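Local coordinates for protein fructokinase (Silicibacter sp., PDB 3C8U) that probably transfers the terminal phosphate group of ATP to fructose, at residues M158-E162 against L188-R192; L4-C8 against L38-L42. All blocks are in the same frame, centred on the assembly; numbering follows the deposited sequence.

Contact 1 (M158-E162 against L188-R192); sequences MADLE and LANAR
The carbonyl oxygen of Leu188, whose side chain reaches across to Glu162, is met twice by Arg192: the backbone N of Arg192 bonds to Leu188 O at 2.9 Å, and the guanidinium group of the arginine folds back until that oxygen lies 3.3 Å above one face, displaced toward the rim. This is one detail of a nearly antiparallel helix pair in what is probably a P-loop kinase fold. Helix 158-171, which follows sheet strand 150-154, packs against helix 186-195; the short segments make an angle of 156° and come within 10.8 Å axis to axis. At this spacing side chains, not backbones, make the contact. Leu188 crosses Glu162 at about a right angle, its CD1 3.5 Å from Glu162 CG and also against the carboxylate carbon. With CG of Glu162 anti to the backbone N (chi1 -165°) and the chain extended beyond, the aliphatic part serves the packing while OE2 is hydrogen-bonded to Gln184. Glu162 OE1 and Arg192 NH1, 6.7 Å apart, form no salt bridge, although their opposite charges may attract weakly. At the other end of the segment, selenomethionine Met158 bends at chi2 (-72°), and its selenium comes alongside Ala191. Leu161, buried and also touching Ala30, brings its CD1 to the methyl group of Ala191 as well. Ala191 CB thus faces both of them, 3.9 Å from Met158 SE and 4.0 Å from Leu161 CD1.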
loop_
_atom_site.group_PDB
_atom_site.type_symbol
_atom_site.label_atom_id
_atom_site.label_comp_id
_atom_site.label_asym_id
_atom_site.label_seq_id
_atom_site.Cartn_x
_atom_site.Cartn_y
_atom_site.Cartn_z
HETATM N N MSE A 158 -11.014 13.152 3.889
HETATM C CA MSE A 158 -12.096 12.303 3.403
HETATM C C MSE A 158 -12.818 12.904 2.211
HETATM O O MSE A 158 -13.256 12.179 1.309
HETATM C CB MSE A 158 -13.109 12.022 4.504
HETATM C CG MSE A 158 -12.711 10.890 5.406
HETATM SE SE MSE A 158 -12.866 9.164 4.486
HETATM C CE MSE A 158 -13.912 9.659 2.967
ATOM N N ALA A 159 -12.935 14.231 2.229
ATOM C CA ALA A 159 -13.669 14.948 1.192
ATOM C C ALA A 159 -12.910 14.836 -0.112
ATOM O O ALA A 159 -13.470 14.629 -1.185
ATOM C CB ALA A 159 -13.881 16.424 1.579
ATOM N N ASP A 160 -11.600 14.915 0.013
ATOM C CA ASP A 160 -10.735 14.877 -1.159
ATOM C C ASP A 160 -10.712 13.447 -1.716
ATOM O O ASP A 160 -10.726 13.213 -2.943
ATOM C CB ASP A 160 -9.326 15.401 -0.827
ATOM C CG ASP A 160 -9.330 16.874 -0.423
ATOM O OD1 ASP A 160 -10.324 17.569 -0.728
ATOM O OD2 ASP A 160 -8.361 17.340 0.206
ATOM N N LEU A 161 -10.687 12.481 -0.808
ATOM C CA LEU A 161 -10.683 11.052 -1.238
ATOM C C LEU A 161 -11.923 10.759 -2.059
ATOM O O LEU A 161 -11.900 10.058 -3.082
ATOM C CB LEU A 161 -10.634 10.090 -0.046
ATOM C CG LEU A 161 -9.311 10.006 0.720
ATOM C CD1 LEU A 161 -9.436 9.069 1.952
ATOM C CD2 LEU A 161 -8.157 9.563 -0.187
ATOM N N GLU A 162 -13.021 11.327 -1.597
ATOM C CA GLU A 162 -14.314 11.058 -2.216
ATOM C C GLU A 162 -14.338 11.578 -3.653
ATOM O O GLU A 162 -14.715 10.885 -4.574
ATOM C CB GLU A 162 -15.449 11.719 -1.429
ATOM C CG GLU A 162 -16.784 11.164 -1.828
ATOM C CD GLU A 162 -17.920 11.642 -0.936
ATOM O OE1 GLU A 162 -17.688 11.951 0.257
ATOM O OE2 GLU A 162 -19.053 11.710 -1.439
ATOM N N LEU A 188 -15.119 3.954 0.027
ATOM C CA LEU A 188 -15.237 5.026 1.048
ATOM C C LEU A 188 -15.458 4.417 2.426
ATOM O O LEU A 188 -15.013 4.959 3.428
ATOM C CB LEU A 188 -16.342 6.064 0.738
ATOM C CG LEU A 188 -15.957 7.392 0.045
ATOM C CD1 LEU A 188 -17.033 8.447 0.371
ATOM C CD2 LEU A 188 -14.557 7.940 0.407
ATOM N N ALA A 189 -16.136 3.270 2.452
ATOM C CA ALA A 189 -16.354 2.541 3.704
ATOM C C ALA A 189 -14.994 2.077 4.220
ATOM O O ALA A 189 -14.704 2.103 5.422
ATOM C CB ALA A 189 -17.307 1.328 3.508
ATOM N N ASN A 190 -14.151 1.687 3.280
ATOM C CA ASN A 190 -12.783 1.206 3.623
ATOM C C ASN A 190 -11.940 2.365 4.138
ATOM O O ASN A 190 -11.199 2.257 5.106
ATOM C CB ASN A 190 -12.112 0.544 2.411
ATOM C CG ASN A 190 -12.783 -0.783 2.024
ATOM O OD1 ASN A 190 -13.476 -1.410 2.834
ATOM N ND2 ASN A 190 -12.652 -1.154 0.761
ATOM N N ALA A 191 -12.093 3.494 3.454
ATOM C CA ALA A 191 -11.355 4.720 3.817
ATOM C C ALA A 191 -11.709 5.075 5.243
ATOM O O ALA A 191 -10.879 5.451 6.039
ATOM C CB ALA A 191 -11.659 5.886 2.862
ATOM N N ARG A 192 -12.976 4.858 5.555
ATOM C CA ARG A 192 -13.537 5.196 6.851
ATOM C C ARG A 192 -13.007 4.234 7.924
ATOM O O ARG A 192 -12.603 4.659 9.019
ATOM C CB ARG A 192 -15.081 5.179 6.777
ATOM C CG ARG A 192 -15.792 6.094 7.746
ATOM C CD ARG A 192 -17.154 6.631 7.190
ATOM N NE ARG A 192 -17.911 5.642 6.429
ATOM C CZ ARG A 192 -18.127 5.715 5.114
ATOM N NH1 ARG A 192 -17.650 6.743 4.413
ATOM N NH2 ARG A 192 -18.823 4.765 4.494
#

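Contact 2 (L4-C8 against L38-L42); sequences LAALC and LSNPL
Leu4 and Pro41 meet most tightly where the contact is partly open to solvent, a reminder that close packing need not coincide with deepest burial. Their side chains cross at about a right angle, and Leu4 CD2 presses to 3.5 Å from Pro41 CB, closer than carbons usually sit. The other branch of Leu4 turns inward, its CD1 4.0 Å from Leu42 CA. Deeper down the fit is easier: Leu7 and Leu38 reach toward each other tip to tip, with Leu7 CD2 3.9 Å from Leu38 CD1, and Trp205 of strand 203-205 touches both. In Leu42, chi1 of 175°, with CG anti to the backbone nitrogen, and chi2 of 65° together bring CD1 over the backbone of the facing helix, 3.7 Å from Cys8 CA; Leu7 CG is at 4.1 Å from the same Leu42 CD1. The segments are inclined at 68°, and helix 38-42 is kinked at Pro41, whose nitrogen has no bond to the preceding turn. The side chains meet through apolar atoms. Helix 4-14 thereby lies across helix 36-48, which follows a probable Walker A loop after strand 23-28, the strand-loop-helix unit characteristic of P-loop NTPases, kinases among them.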
loop_
_atom_site.group_PDB
_atom_site.type_symbol
_atom_site.label_atom_id
_atom_site.label_comp_id
_atom_site.label_asym_id
_atom_site.label_seq_id
_atom_site.Cartn_x
_atom_site.Cartn_y
_atom_site.Cartn_z
ATOM N N LEU A 4 9.331 16.513 -0.934
ATOM C CA LEU A 4 9.794 15.161 -1.183
ATOM C C LEU A 4 11.223 15.074 -0.668
ATOM O O LEU A 4 11.652 14.053 -0.175
ATOM C CB LEU A 4 9.756 14.794 -2.674
ATOM C CG LEU A 4 10.164 13.364 -3.062
ATOM C CD1 LEU A 4 9.297 12.345 -2.335
ATOM C CD2 LEU A 4 10.079 13.171 -4.580
ATOM N N ALA A 5 11.946 16.179 -0.759
ATOM C CA ALA A 5 13.380 16.154 -0.473
ATOM C C ALA A 5 13.540 15.891 1.007
ATOM O O ALA A 5 14.403 15.125 1.434
ATOM C CB ALA A 5 14.085 17.472 -0.886
ATOM N N ALA A 6 12.651 16.505 1.777
ATOM C CA ALA A 6 12.690 16.407 3.236
ATOM C C ALA A 6 12.188 15.034 3.677
ATOM O O ALA A 6 12.658 14.478 4.671
ATOM C CB ALA A 6 11.899 17.550 3.910
ATOM N N LEU A 7 11.258 14.483 2.897
ATOM C CA LEU A 7 10.727 13.131 3.151
ATOM C C LEU A 7 11.847 12.116 2.945
ATOM O O LEU A 7 12.075 11.239 3.763
ATOM C CB LEU A 7 9.517 12.796 2.244
ATOM C CG LEU A 7 8.785 11.443 2.413
ATOM C CD1 LEU A 7 8.284 11.272 3.862
ATOM C CD2 LEU A 7 7.626 11.280 1.447
ATOM N N CYS A 8 12.551 12.268 1.833
ATOM C CA CYS A 8 13.623 11.353 1.489
ATOM C C CYS A 8 14.663 11.372 2.602
ATOM O O CYS A 8 15.081 10.343 3.116
ATOM C CB CYS A 8 14.229 11.742 0.137
ATOM S SG CYS A 8 15.745 10.891 -0.239
ATOM N N LEU A 38 3.370 9.119 -4.873
ATOM C CA LEU A 38 4.356 9.502 -3.833
ATOM C C LEU A 38 5.459 8.432 -3.655
ATOM O O LEU A 38 6.653 8.735 -3.602
ATOM C CB LEU A 38 3.647 9.788 -2.500
ATOM C CG LEU A 38 4.554 10.205 -1.348
ATOM C CD1 LEU A 38 5.266 11.536 -1.680
ATOM C CD2 LEU A 38 3.786 10.299 -0.045
ATOM N N SER A 39 5.066 7.164 -3.631
ATOM C CA SER A 39 6.037 6.094 -3.323
ATOM C C SER A 39 7.153 6.009 -4.356
ATOM O O SER A 39 8.341 5.848 -4.036
ATOM C CB SER A 39 5.325 4.745 -3.221
ATOM O OG SER A 39 4.644 4.430 -4.417
ATOM N N ASN A 40 6.750 6.114 -5.620
ATOM C CA ASN A 40 7.696 5.993 -6.734
ATOM C C ASN A 40 8.769 7.106 -6.765
ATOM O O ASN A 40 9.969 6.805 -6.873
ATOM C CB ASN A 40 6.961 5.816 -8.059
ATOM C CG ASN A 40 6.420 4.423 -8.182
ATOM O OD1 ASN A 40 7.175 3.513 -8.447
ATOM N ND2 ASN A 40 5.130 4.233 -7.891
ATOM N N PRO A 41 8.355 8.384 -6.634
ATOM C CA PRO A 41 9.367 9.417 -6.563
ATOM C C PRO A 41 10.247 9.314 -5.321
ATOM O O PRO A 41 11.420 9.643 -5.375
ATOM C CB PRO A 41 8.539 10.707 -6.521
ATOM C CG PRO A 41 7.302 10.360 -7.282
ATOM C CD PRO A 41 7.010 8.971 -6.768
ATOM N N LEU A 42 9.666 8.804 -4.240
ATOM C CA LEU A 42 10.428 8.577 -3.002
ATOM C C LEU A 42 11.478 7.500 -3.222
ATOM O O LEU A 42 12.604 7.643 -2.771
ATOM C CB LEU A 42 9.518 8.211 -1.817
ATOM C CG LEU A 42 10.286 7.848 -0.525
ATOM C CD1 LEU A 42 11.067 9.049 0.039
ATOM C CD2 LEU A 42 9.373 7.241 0.546
#

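The two contacts close in series along the chain, contact 2 first, and do not touch: their centres are 23 Å apart and their nearest atoms about 12 Å. What relates them is the parallel sheet, of strand order 2-3-1-4-5. Contact 2 involves the helix that follows strand 23-28, contact 1 the helix that follows its neighbour, strand 150-154. The probable phosphate-binding loop, with Gly29, Gly34, Lys35 and Ser36, joins strand 23-28 to helix 36-48. Leu38 of contact 2 and Leu161 of contact 1 each come near these residues without touching them, so each contact has one leucine near the probable loop, on separate helices.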